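Local coordinates for protein alpha-1,3-glucanase (Bacillus circulans, PDB 5ZRU) that hydrolyses alpha-1,3-glucan as the catalytic unit of a longer glycoside hydrolase family 87 enzyme, and probably binds carbohydrate through other parts of the full-length protein, at residues Y18-T23 with F170-A175; W66-G71 with T146-G151; P133-D138 with N348-G353; N373-L378 with W405-I410. All coordinates share one frame; numbering follows the deposited sequence.

Interaction 1. Residues Y18-T23 with F170-A175; sequences YTRYDT and FLEIEA. With CA (calcium ion), chain M.
Thr19, Arg20 and Tyr21 pair with Ile173, Glu172 and Leu171 as two antiparallel strands, 19-21 and 166-174, in the sandwich-like first domain of the catalytic unit, whose sequence family belongs to the galactose-binding clan. Thr19 and Ile173 exchange two backbone hydrogen bonds, N to O each way, as do Tyr21 and Leu171. Between them Arg20 and Glu172 form a non-hydrogen-bonded pair. Two nitrogens of Arg20 grip a single oxygen: NH2 reaches Glu172 OE2 at 2.9 Å and NE the same OE2 at 3.3 Å, both from one face of the carboxylate. Arg20 NH1 reaches Asp22 OD2 at 3.3 Å. Because the Arg20 chain bends at its third torsion (chi3 -56°), its guanidinium lies flat on the Phe170 ring, centres 3.8 Å apart and planes 4° from parallel. The salt bridges at its edge and this cation-pi stack fix the group and link it to a calcium ligand. Glu402 and Arg371 of the beta-helix extend the network through Arg20 NH2 and Glu172 OE2. The Glu172 carboxylate lies against one face of the Tyr18 ring; Glu174 OE1 approaches that ring's edge, its OE2 salt-bridged to Arg345 of the beta-helix. On the opposite sheet face, Tyr21 CD1 packs on Ile173 CD1. Asp22 OD1 and Thr23 OG1 bind calcium with Ser50, Arg53 and Asp169; at the far end, water 1 donates to Ile173 O and to Thr19 OG1, itself also hydrogen-bonded to Glu72.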
# COMPACT_ATOMS: atom_id res chain seq x y z
N TYR A 18 -5.05 12.30 -10.51
CA TYR A 18 -4.26 13.34 -9.88
C TYR A 18 -2.90 13.48 -10.55
O TYR A 18 -2.41 12.58 -11.24
CB TYR A 18 -4.08 13.05 -8.37
CG TYR A 18 -3.63 11.65 -8.01
CD1 TYR A 18 -2.31 11.25 -8.18
CD2 TYR A 18 -4.52 10.74 -7.47
CE1 TYR A 18 -1.89 9.96 -7.83
CE2 TYR A 18 -4.12 9.45 -7.10
CZ TYR A 18 -2.81 9.07 -7.29
OH TYR A 18 -2.42 7.79 -6.94
N THR A 19 -2.30 14.66 -10.38
CA THR A 19 -0.90 14.87 -10.70
C THR A 19 -0.19 15.25 -9.42
O THR A 19 -0.81 15.74 -8.46
CB THR A 19 -0.70 15.96 -11.76
OG1 THR A 19 -1.22 17.21 -11.27
CG2 THR A 19 -1.37 15.57 -13.06
N ARG A 20 1.11 15.02 -9.39
CA ARG A 20 1.87 15.23 -8.17
C ARG A 20 2.62 16.55 -8.20
O ARG A 20 3.25 16.90 -9.20
CB ARG A 20 2.86 14.11 -7.91
CG ARG A 20 3.61 14.43 -6.63
CD ARG A 20 4.39 13.31 -6.12
NE ARG A 20 3.55 12.14 -5.89
CZ ARG A 20 4.06 11.00 -5.46
NH1 ARG A 20 5.36 10.93 -5.21
NH2 ARG A 20 3.27 9.94 -5.29
N TYR A 21 2.55 17.26 -7.08
CA TYR A 21 3.37 18.44 -6.80
C TYR A 21 4.32 18.05 -5.68
O TYR A 21 3.93 18.03 -4.51
CB TYR A 21 2.46 19.62 -6.44
CG TYR A 21 1.72 20.10 -7.66
CD1 TYR A 21 0.57 19.46 -8.11
CD2 TYR A 21 2.23 21.15 -8.42
CE1 TYR A 21 -0.07 19.88 -9.26
CE2 TYR A 21 1.60 21.58 -9.55
CZ TYR A 21 0.45 20.95 -9.97
OH TYR A 21 -0.15 21.39 -11.12
N ASP A 22 5.56 17.70 -6.04
CA ASP A 22 6.47 17.06 -5.09
C ASP A 22 7.45 18.07 -4.52
O ASP A 22 7.41 19.28 -4.81
CB ASP A 22 7.21 15.87 -5.73
CG ASP A 22 7.48 14.72 -4.72
OD1 ASP A 22 7.85 14.99 -3.55
OD2 ASP A 22 7.32 13.53 -5.10
N THR A 23 8.38 17.55 -3.72
CA THR A 23 9.20 18.39 -2.85
C THR A 23 9.98 19.44 -3.64
O THR A 23 9.99 20.62 -3.27
CB THR A 23 10.15 17.51 -2.04
OG1 THR A 23 9.39 16.58 -1.26
CG2 THR A 23 11.01 18.35 -1.13
N PHE A 170 4.48 15.95 -0.39
CA PHE A 170 3.94 16.35 -1.68
C PHE A 170 2.45 16.62 -1.54
O PHE A 170 1.82 16.26 -0.54
CB PHE A 170 4.19 15.30 -2.77
CG PHE A 170 3.64 13.92 -2.45
CD1 PHE A 170 2.28 13.65 -2.55
CD2 PHE A 170 4.49 12.88 -2.10
CE1 PHE A 170 1.77 12.37 -2.25
CE2 PHE A 170 3.99 11.60 -1.82
CZ PHE A 170 2.63 11.35 -1.90
N LEU A 171 1.89 17.25 -2.57
CA LEU A 171 0.46 17.29 -2.82
C LEU A 171 0.14 16.52 -4.09
O LEU A 171 0.94 16.48 -5.03
CB LEU A 171 -0.05 18.73 -2.97
CG LEU A 171 0.28 19.72 -1.85
CD1 LEU A 171 -0.33 21.10 -2.18
CD2 LEU A 171 -0.23 19.20 -0.53
N GLU A 172 -1.03 15.90 -4.11
CA GLU A 172 -1.62 15.36 -5.33
C GLU A 172 -2.96 16.04 -5.54
O GLU A 172 -3.75 16.17 -4.61
CB GLU A 172 -1.76 13.83 -5.24
CG GLU A 172 -0.41 13.14 -5.44
CD GLU A 172 -0.43 11.64 -5.16
OE1 GLU A 172 -1.37 11.15 -4.51
OE2 GLU A 172 0.52 10.95 -5.60
N ILE A 173 -3.19 16.54 -6.76
CA ILE A 173 -4.30 17.45 -7.02
C ILE A 173 -5.08 16.92 -8.21
O ILE A 173 -4.49 16.55 -9.23
CB ILE A 173 -3.80 18.89 -7.27
CG1 ILE A 173 -3.03 19.41 -6.06
CG2 ILE A 173 -4.96 19.83 -7.57
CD1 ILE A 173 -2.45 20.82 -6.22
N GLU A 174 -6.40 16.88 -8.08
CA GLU A 174 -7.24 16.29 -9.11
C GLU A 174 -8.58 17.02 -9.16
O GLU A 174 -9.03 17.59 -8.16
CB GLU A 174 -7.47 14.80 -8.86
CG GLU A 174 -8.24 14.51 -7.59
CD GLU A 174 -8.11 13.06 -7.16
OE1 GLU A 174 -7.12 12.74 -6.47
OE2 GLU A 174 -8.99 12.25 -7.53
N ALA A 175 -9.22 16.98 -10.33
CA ALA A 175 -10.58 17.47 -10.44
C ALA A 175 -11.54 16.44 -9.85
O ALA A 175 -11.40 15.24 -10.08
CB ALA A 175 -10.94 17.75 -11.90
CA CA M . 9.68 14.16 -1.53
O HOH W 1 -3.84 18.18 -11.43
O HOH W 2 10.94 14.47 -3.64

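Interaction 2. Residues W66-G71 with T146-G151; sequences WTIRPG and TPLQPG
The flat groups that meet between Ile68 and Gly151 are peptide units, not rings. Gly151 N approaches Ile68 O at 3.0 Å on an almost straight N-H line, yet 30° away from the carbonyl plane. Beside it Pro150 CA makes a longer C-H contact with the same oxygen. The Pro150 ring then leans on the next two peptide units, its CB 3.5 Å from Arg69 O and its CG 3.7 Å from Gly71 N. The Gln149 carbonyl is pressed against the branch point of Ile68, with CB 3.3 Å from Gln149 O. With CG1 anti to its own carbonyl carbon (chi1 -55°), Ile68 brings that branch to 4.0 Å from Leu148 CB, and the two side chains meet at about a right angle. Both also touch Ile173, so the corner closes over the interior of the antiparallel sandwich. Backbone bonds of Ile68 with Asp152 and of Trp66 with Ile154 carry the pairing on into strands 63-67 and 153-157. Gly151 takes a positive phi as the chain turns into that strand. The chemistry is aliphatic groups packed on backbone carbonyls, with one directional backbone hydrogen bond and no charged group taking part directly; Arg69 turns its charge away toward Asp25 and Glu72.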
# COMPACT_ATOMS: atom_id res chain seq x y z
N TRP A 66 3.31 25.74 -4.15
CA TRP A 66 3.38 25.23 -5.51
C TRP A 66 2.54 26.11 -6.43
O TRP A 66 1.55 26.70 -6.00
CB TRP A 66 2.86 23.80 -5.61
CG TRP A 66 3.72 22.76 -4.97
CD1 TRP A 66 4.70 22.03 -5.57
CD2 TRP A 66 3.66 22.31 -3.61
NE1 TRP A 66 5.26 21.16 -4.67
CE2 TRP A 66 4.64 21.31 -3.46
CE3 TRP A 66 2.89 22.67 -2.51
CZ2 TRP A 66 4.87 20.66 -2.25
CZ3 TRP A 66 3.12 22.03 -1.30
CH2 TRP A 66 4.10 21.04 -1.19
N THR A 67 2.93 26.17 -7.70
CA THR A 67 2.14 26.82 -8.73
C THR A 67 1.56 25.77 -9.66
O THR A 67 2.29 24.95 -10.21
CB THR A 67 2.98 27.83 -9.53
OG1 THR A 67 3.55 28.77 -8.64
CG2 THR A 67 2.10 28.58 -10.53
N ILE A 68 0.23 25.80 -9.83
CA ILE A 68 -0.44 24.81 -10.66
C ILE A 68 0.06 24.91 -12.09
O ILE A 68 0.16 26.00 -12.66
CB ILE A 68 -1.96 25.00 -10.59
CG1 ILE A 68 -2.41 24.96 -9.12
CG2 ILE A 68 -2.67 23.95 -11.41
CD1 ILE A 68 -2.09 23.64 -8.43
N ARG A 69 0.38 23.76 -12.69
CA ARG A 69 0.94 23.69 -14.03
C ARG A 69 -0.14 23.86 -15.10
O ARG A 69 -1.32 23.64 -14.84
CB ARG A 69 1.64 22.36 -14.24
CG ARG A 69 2.75 22.03 -13.27
CD ARG A 69 3.22 20.60 -13.52
NE ARG A 69 4.14 20.16 -12.48
CZ ARG A 69 3.85 19.25 -11.57
NH1 ARG A 69 2.67 18.64 -11.58
NH2 ARG A 69 4.76 18.93 -10.66
N PRO A 70 0.26 24.23 -16.32
CA PRO A 70 -0.70 24.23 -17.44
C PRO A 70 -1.40 22.89 -17.58
O PRO A 70 -0.78 21.83 -17.45
CB PRO A 70 0.19 24.53 -18.66
CG PRO A 70 1.35 25.29 -18.11
CD PRO A 70 1.59 24.73 -16.71
N GLY A 71 -2.70 22.94 -17.84
CA GLY A 71 -3.48 21.74 -18.03
C GLY A 71 -3.75 20.93 -16.77
O GLY A 71 -4.33 19.85 -16.88
N THR A 146 -13.39 26.07 -4.71
CA THR A 146 -13.37 26.19 -6.16
C THR A 146 -12.12 25.50 -6.68
O THR A 146 -11.09 25.46 -5.99
CB THR A 146 -13.38 27.66 -6.63
OG1 THR A 146 -12.16 28.29 -6.23
CG2 THR A 146 -14.56 28.42 -6.02
N PRO A 147 -12.17 24.95 -7.89
CA PRO A 147 -11.00 24.23 -8.41
C PRO A 147 -9.79 25.15 -8.58
O PRO A 147 -9.91 26.29 -9.01
CB PRO A 147 -11.48 23.70 -9.77
CG PRO A 147 -12.97 23.68 -9.67
CD PRO A 147 -13.32 24.86 -8.80
N LEU A 148 -8.63 24.61 -8.22
CA LEU A 148 -7.36 25.24 -8.56
C LEU A 148 -7.17 25.25 -10.07
O LEU A 148 -7.46 24.27 -10.76
CB LEU A 148 -6.21 24.49 -7.89
CG LEU A 148 -6.25 24.49 -6.36
CD1 LEU A 148 -5.49 23.30 -5.79
CD2 LEU A 148 -5.68 25.80 -5.81
N GLN A 149 -6.66 26.37 -10.59
CA GLN A 149 -6.45 26.57 -12.01
C GLN A 149 -4.97 26.80 -12.30
O GLN A 149 -4.23 27.25 -11.42
CB GLN A 149 -7.26 27.77 -12.51
CG GLN A 149 -8.70 27.82 -12.03
CD GLN A 149 -9.69 27.50 -13.13
OE1 GLN A 149 -9.46 26.61 -13.95
NE2 GLN A 149 -10.80 28.24 -13.16
N PRO A 150 -4.52 26.49 -13.51
CA PRO A 150 -3.12 26.79 -13.87
C PRO A 150 -2.74 28.22 -13.51
O PRO A 150 -3.50 29.17 -13.75
CB PRO A 150 -3.10 26.56 -15.39
CG PRO A 150 -4.15 25.51 -15.61
CD PRO A 150 -5.24 25.81 -14.60
N GLY A 151 -1.57 28.38 -12.90
CA GLY A 151 -1.13 29.66 -12.42
C GLY A 151 -1.48 29.96 -10.98
O GLY A 151 -0.85 30.84 -10.37

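Interaction 3. Residues P133-D138 with N348-G353; sequences PLFRFD and NNLADG. With CA (calcium ion), chain J.
Phe137 O and Asn348 OD1 face each other across this contact 4.4 Å apart, and a single donor, ND2 of Asn372, grips both. The two segments are therefore joined through a third residue, Asn372, an indirect bridge between the sandwich-like domain and the beta-helix. Asn348 is held at its other end too, since its ND2 donates to Glu317. Clamped in this way, the amide offers its face to Asp138: OD1 stands 3.3 Å from Asn348 CG, almost directly above that carbon, with the carboxylate and amide planes 73° apart. No amide N-H points at the carboxylate, and the polar partner of Asp138 OD1 is His318 NE2. The apolar half of the contact belongs to Phe135. Its CG lies anti to the backbone N (chi1 -162°), which sends the ring across to the loop, where CZ comes to 3.5 Å from Asn348 O. Leu350 meets the same ring at its edge, CD2 sitting in the ring plane 3.8 Å from Phe135 CE2. Further along, Asp352 binds calcium through both carboxylate oxygens, OD1 at 2.3 Å and OD2 at 2.7 Å, with four waters and Asp375. Residues 133-138 span the break at Phe135 and Arg136 in strand 132-144, which pairs with strands 117-119 and 76-82 of the sandwich; residues 348-353 form the turn between strands 345-347 and 354-357 of the right-handed parallel beta-helix, so the contact lies in the buried seam where the two domains meet.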
# COMPACT_ATOMS: atom_id res chain seq x y z
N PRO A 133 11.63 4.36 14.96
CA PRO A 133 10.36 4.66 14.29
C PRO A 133 10.36 4.36 12.80
O PRO A 133 11.35 4.57 12.09
CB PRO A 133 10.21 6.17 14.52
CG PRO A 133 11.63 6.67 14.50
CD PRO A 133 12.40 5.58 15.24
N LEU A 134 9.22 3.84 12.33
CA LEU A 134 8.81 3.83 10.93
C LEU A 134 7.36 4.29 10.88
O LEU A 134 6.76 4.64 11.91
CB LEU A 134 9.00 2.44 10.30
CG LEU A 134 10.44 1.94 10.19
CD1 LEU A 134 10.46 0.49 9.66
CD2 LEU A 134 11.26 2.83 9.28
N PHE A 135 6.77 4.31 9.67
CA PHE A 135 5.43 4.88 9.48
C PHE A 135 5.41 6.34 9.94
O PHE A 135 4.48 6.79 10.61
CB PHE A 135 4.36 4.05 10.22
CG PHE A 135 2.92 4.27 9.76
CD1 PHE A 135 2.60 5.17 8.75
CD2 PHE A 135 1.89 3.55 10.36
CE1 PHE A 135 1.26 5.35 8.35
CE2 PHE A 135 0.56 3.72 9.96
CZ PHE A 135 0.25 4.63 8.96
N ARG A 136 6.46 7.10 9.59
CA ARG A 136 6.51 8.48 10.04
C ARG A 136 5.65 9.42 9.20
O ARG A 136 5.36 10.53 9.64
CB ARG A 136 7.97 8.96 10.08
CG ARG A 136 8.74 8.35 11.26
CD ARG A 136 10.25 8.59 11.16
NE ARG A 136 10.84 7.65 10.21
CZ ARG A 136 12.11 7.26 10.23
NH1 ARG A 136 12.95 7.74 11.15
NH2 ARG A 136 12.53 6.37 9.34
N PHE A 137 5.23 9.00 8.00
CA PHE A 137 4.40 9.83 7.14
C PHE A 137 2.97 9.28 7.09
O PHE A 137 2.71 8.10 7.35
CB PHE A 137 5.00 9.94 5.73
CG PHE A 137 6.17 10.88 5.64
CD1 PHE A 137 7.45 10.46 5.99
CD2 PHE A 137 5.99 12.20 5.23
CE1 PHE A 137 8.54 11.33 5.92
CE2 PHE A 137 7.07 13.09 5.16
CZ PHE A 137 8.35 12.66 5.50
N ASP A 138 2.04 10.18 6.76
CA ASP A 138 0.63 9.86 6.66
C ASP A 138 0.03 10.78 5.61
O ASP A 138 0.72 11.64 5.06
CB ASP A 138 -0.08 10.02 8.02
CG ASP A 138 -1.38 9.20 8.12
OD1 ASP A 138 -1.76 8.53 7.14
OD2 ASP A 138 -2.02 9.24 9.19
N ASN A 348 -1.46 3.77 3.79
CA ASN A 348 -1.29 4.10 5.20
C ASN A 348 -1.94 3.07 6.12
O ASN A 348 -2.52 3.41 7.15
CB ASN A 348 -1.84 5.50 5.50
CG ASN A 348 -1.38 6.52 4.51
OD1 ASN A 348 -0.18 6.70 4.31
ND2 ASN A 348 -2.34 7.19 3.87
N ASN A 349 -1.85 1.79 5.75
CA ASN A 349 -2.30 0.73 6.63
C ASN A 349 -1.12 0.18 7.42
O ASN A 349 0.05 0.31 7.02
CB ASN A 349 -2.99 -0.38 5.83
CG ASN A 349 -4.16 0.14 5.02
OD1 ASN A 349 -5.24 0.41 5.57
ND2 ASN A 349 -3.96 0.29 3.70
N LEU A 350 -1.44 -0.40 8.59
CA LEU A 350 -0.42 -0.85 9.53
C LEU A 350 0.30 -2.11 9.07
O LEU A 350 1.38 -2.43 9.60
CB LEU A 350 -1.05 -1.08 10.91
CG LEU A 350 -1.51 0.21 11.60
CD1 LEU A 350 -2.61 -0.05 12.60
CD2 LEU A 350 -0.31 0.91 12.29
N ALA A 351 -0.27 -2.84 8.11
CA ALA A 351 0.35 -4.04 7.55
C ALA A 351 0.05 -4.11 6.05
O ALA A 351 0.13 -3.09 5.38
CB ALA A 351 -0.14 -5.29 8.29
N ASP A 352 -0.31 -5.30 5.53
CA ASP A 352 -0.42 -5.48 4.08
C ASP A 352 -1.42 -4.51 3.46
O ASP A 352 -2.47 -4.22 4.04
CB ASP A 352 -0.90 -6.90 3.73
CG ASP A 352 -0.03 -7.98 4.31
OD1 ASP A 352 0.30 -7.87 5.51
OD2 ASP A 352 0.28 -8.95 3.58
N GLY A 353 -1.12 -4.06 2.24
CA GLY A 353 -2.15 -3.41 1.45
C GLY A 353 -3.26 -4.37 1.06
O GLY A 353 -4.43 -4.16 1.38
CA CA J . 2.09 -9.39 5.55
O HOH W 3 3.68 -10.49 6.50
O HOH W 4 0.93 -11.19 6.35
O HOH W 5 1.06 -9.29 7.60
O HOH W 6 2.47 -10.17 3.68

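Interaction 4. Residues N373-L378 with W405-I410; sequences NGDDGL and WRAAGI. With CA (calcium ion), chain J.
Trp405 lays its indole flat against the backbone of Gly374, with Asn373 O and Gly374 CA over the same ring face. The side chain folds back this way because CG sits between the backbone N and carbonyl carbon (chi1 43°), while Trp405 N donates to Asn373 O at 3.1 Å. Arg406 does the opposite: fully extended, it runs alongside Asp375 in the same direction, its guanidinium plane only 22° from that of the carboxylate. Asp375 OD2 lies 4.0 Å from Arg406 NE but above the guanidinium, so no N-H points at it and the attraction is one of charge alone. Water 7 sits at the guanidinium edge and accepts from NH1.

These loops are equivalent turns on successive coils of the parallel beta-helix, the fold of the pectate lyase clan. Gly377 N donates to Ala408 O and Leu378 N to Gly409 O, leading into the parallel pairing of Leu378 with Ile410. At the turn itself Asp376 OD1 takes Ala408 N at 3.0 Å, with the donor 33° out of the carboxylate plane and the Ala407 methyl beside it. Arg435 pairs with Asp376 OD2, which also receives a bond from water 6 of the calcium shell. Asp375 OD1 binds that calcium directly at 2.6 Å and simultaneously accepts from Asp376 N through its anti lone pair.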
# COMPACT_ATOMS: atom_id res chain seq x y z
N ASN A 373 2.32 1.37 3.24
CA ASN A 373 1.79 0.29 4.06
C ASN A 373 2.90 -0.41 4.85
O ASN A 373 4.08 -0.37 4.49
CB ASN A 373 1.04 -0.72 3.18
CG ASN A 373 -0.20 -0.10 2.54
OD1 ASN A 373 -1.13 0.26 3.24
ND2 ASN A 373 -0.20 0.03 1.21
N GLY A 374 2.50 -1.06 5.94
CA GLY A 374 3.44 -1.58 6.92
C GLY A 374 3.75 -3.06 6.84
O GLY A 374 4.18 -3.67 7.83
N ASP A 375 3.53 -3.64 5.67
CA ASP A 375 3.91 -5.01 5.34
C ASP A 375 3.83 -5.08 3.82
O ASP A 375 3.78 -4.04 3.15
CB ASP A 375 3.01 -6.00 6.10
CG ASP A 375 3.73 -7.31 6.44
OD1 ASP A 375 4.25 -7.96 5.52
OD2 ASP A 375 3.75 -7.68 7.63
N ASP A 376 3.82 -6.29 3.25
CA ASP A 376 3.81 -6.39 1.79
C ASP A 376 2.66 -5.58 1.21
O ASP A 376 1.52 -5.66 1.68
CB ASP A 376 3.68 -7.84 1.35
CG ASP A 376 4.87 -8.68 1.76
OD1 ASP A 376 5.99 -8.37 1.31
OD2 ASP A 376 4.67 -9.63 2.55
N GLY A 377 2.96 -4.80 0.17
CA GLY A 377 1.93 -3.98 -0.46
C GLY A 377 0.83 -4.84 -1.05
O GLY A 377 -0.34 -4.70 -0.71
N LEU A 378 1.23 -5.77 -1.91
CA LEU A 378 0.34 -6.75 -2.52
C LEU A 378 0.96 -8.12 -2.33
O LEU A 378 2.10 -8.34 -2.75
CB LEU A 378 0.12 -6.45 -4.01
CG LEU A 378 -0.33 -5.04 -4.38
CD1 LEU A 378 -0.34 -4.89 -5.90
CD2 LEU A 378 -1.71 -4.71 -3.80
N TRP A 405 7.02 0.59 3.93
CA TRP A 405 7.99 0.71 5.02
C TRP A 405 8.26 -0.61 5.74
O TRP A 405 8.91 -0.62 6.79
CB TRP A 405 7.58 1.79 6.03
CG TRP A 405 6.14 1.86 6.45
CD1 TRP A 405 5.13 2.54 5.82
CD2 TRP A 405 5.56 1.27 7.62
NE1 TRP A 405 3.96 2.39 6.52
CE2 TRP A 405 4.19 1.62 7.63
CE3 TRP A 405 6.06 0.47 8.65
CZ2 TRP A 405 3.32 1.18 8.63
CZ3 TRP A 405 5.19 0.05 9.66
CH2 TRP A 405 3.83 0.41 9.64
N ARG A 406 7.78 -1.72 5.20
CA ARG A 406 8.17 -3.03 5.70
C ARG A 406 7.97 -4.04 4.58
O ARG A 406 7.01 -3.94 3.81
CB ARG A 406 7.35 -3.43 6.92
CG ARG A 406 7.67 -4.84 7.42
CD ARG A 406 6.88 -5.20 8.66
NE ARG A 406 7.28 -6.51 9.14
CZ ARG A 406 6.84 -7.06 10.27
NH1 ARG A 406 5.98 -6.39 11.03
NH2 ARG A 406 7.25 -8.27 10.63
N ALA A 407 8.88 -5.01 4.49
CA ALA A 407 8.75 -6.14 3.55
C ALA A 407 8.80 -5.58 2.12
O ALA A 407 9.66 -4.74 1.82
CB ALA A 407 7.52 -6.97 3.89
N ALA A 408 7.93 -6.03 1.22
CA ALA A 408 8.11 -5.74 -0.20
C ALA A 408 6.86 -5.11 -0.81
O ALA A 408 5.75 -5.27 -0.30
CB ALA A 408 8.47 -7.01 -0.98
N GLY A 409 7.05 -4.41 -1.93
CA GLY A 409 5.90 -3.90 -2.66
C GLY A 409 4.98 -5.00 -3.16
O GLY A 409 3.75 -4.89 -3.07
N ILE A 410 5.55 -6.07 -3.71
CA ILE A 410 4.80 -7.22 -4.22
C ILE A 410 5.47 -8.48 -3.71
O ILE A 410 6.70 -8.59 -3.75
CB ILE A 410 4.74 -7.23 -5.76
CG1 ILE A 410 4.00 -6.00 -6.28
CG2 ILE A 410 4.12 -8.54 -6.27
CD1 ILE A 410 3.91 -5.94 -7.80
CA CA J . 2.09 -9.39 5.55
O HOH W 7 4.31 -3.98 10.60
O HOH W 5 1.06 -9.29 7.60
O HOH W 6 2.47 -10.17 3.68
O HOH W 3 3.68 -10.49 6.50
O HOH W 4 0.93 -11.19 6.35

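How the interactions relate
The four contacts form two touching pairs. Interactions 1 and 2, with centres 11 Å apart, share the sandwich-like domain: Tyr21 OH probably bonds to Arg69 N and Asp22 O to Trp66 NE1, each at 2.9 Å. Interactions 3 and 4 have centres about 9 Å apart and share one calcium, bound by Asp352 and Asp375. There Asn349 ND2 meets Asn373 OD1 at 2.9 Å, a rung resembling the asparagine ladders of beta-helices, and the Phe135 ring stacks on Trp405. Interaction 3 pairs a segment of each domain, and the salt bridges of interaction 1 to Arg371 and Glu402 add to the same seam; interactions 1 and 4, about 23 Å apart between centres, contribute ligands to different calcium ions.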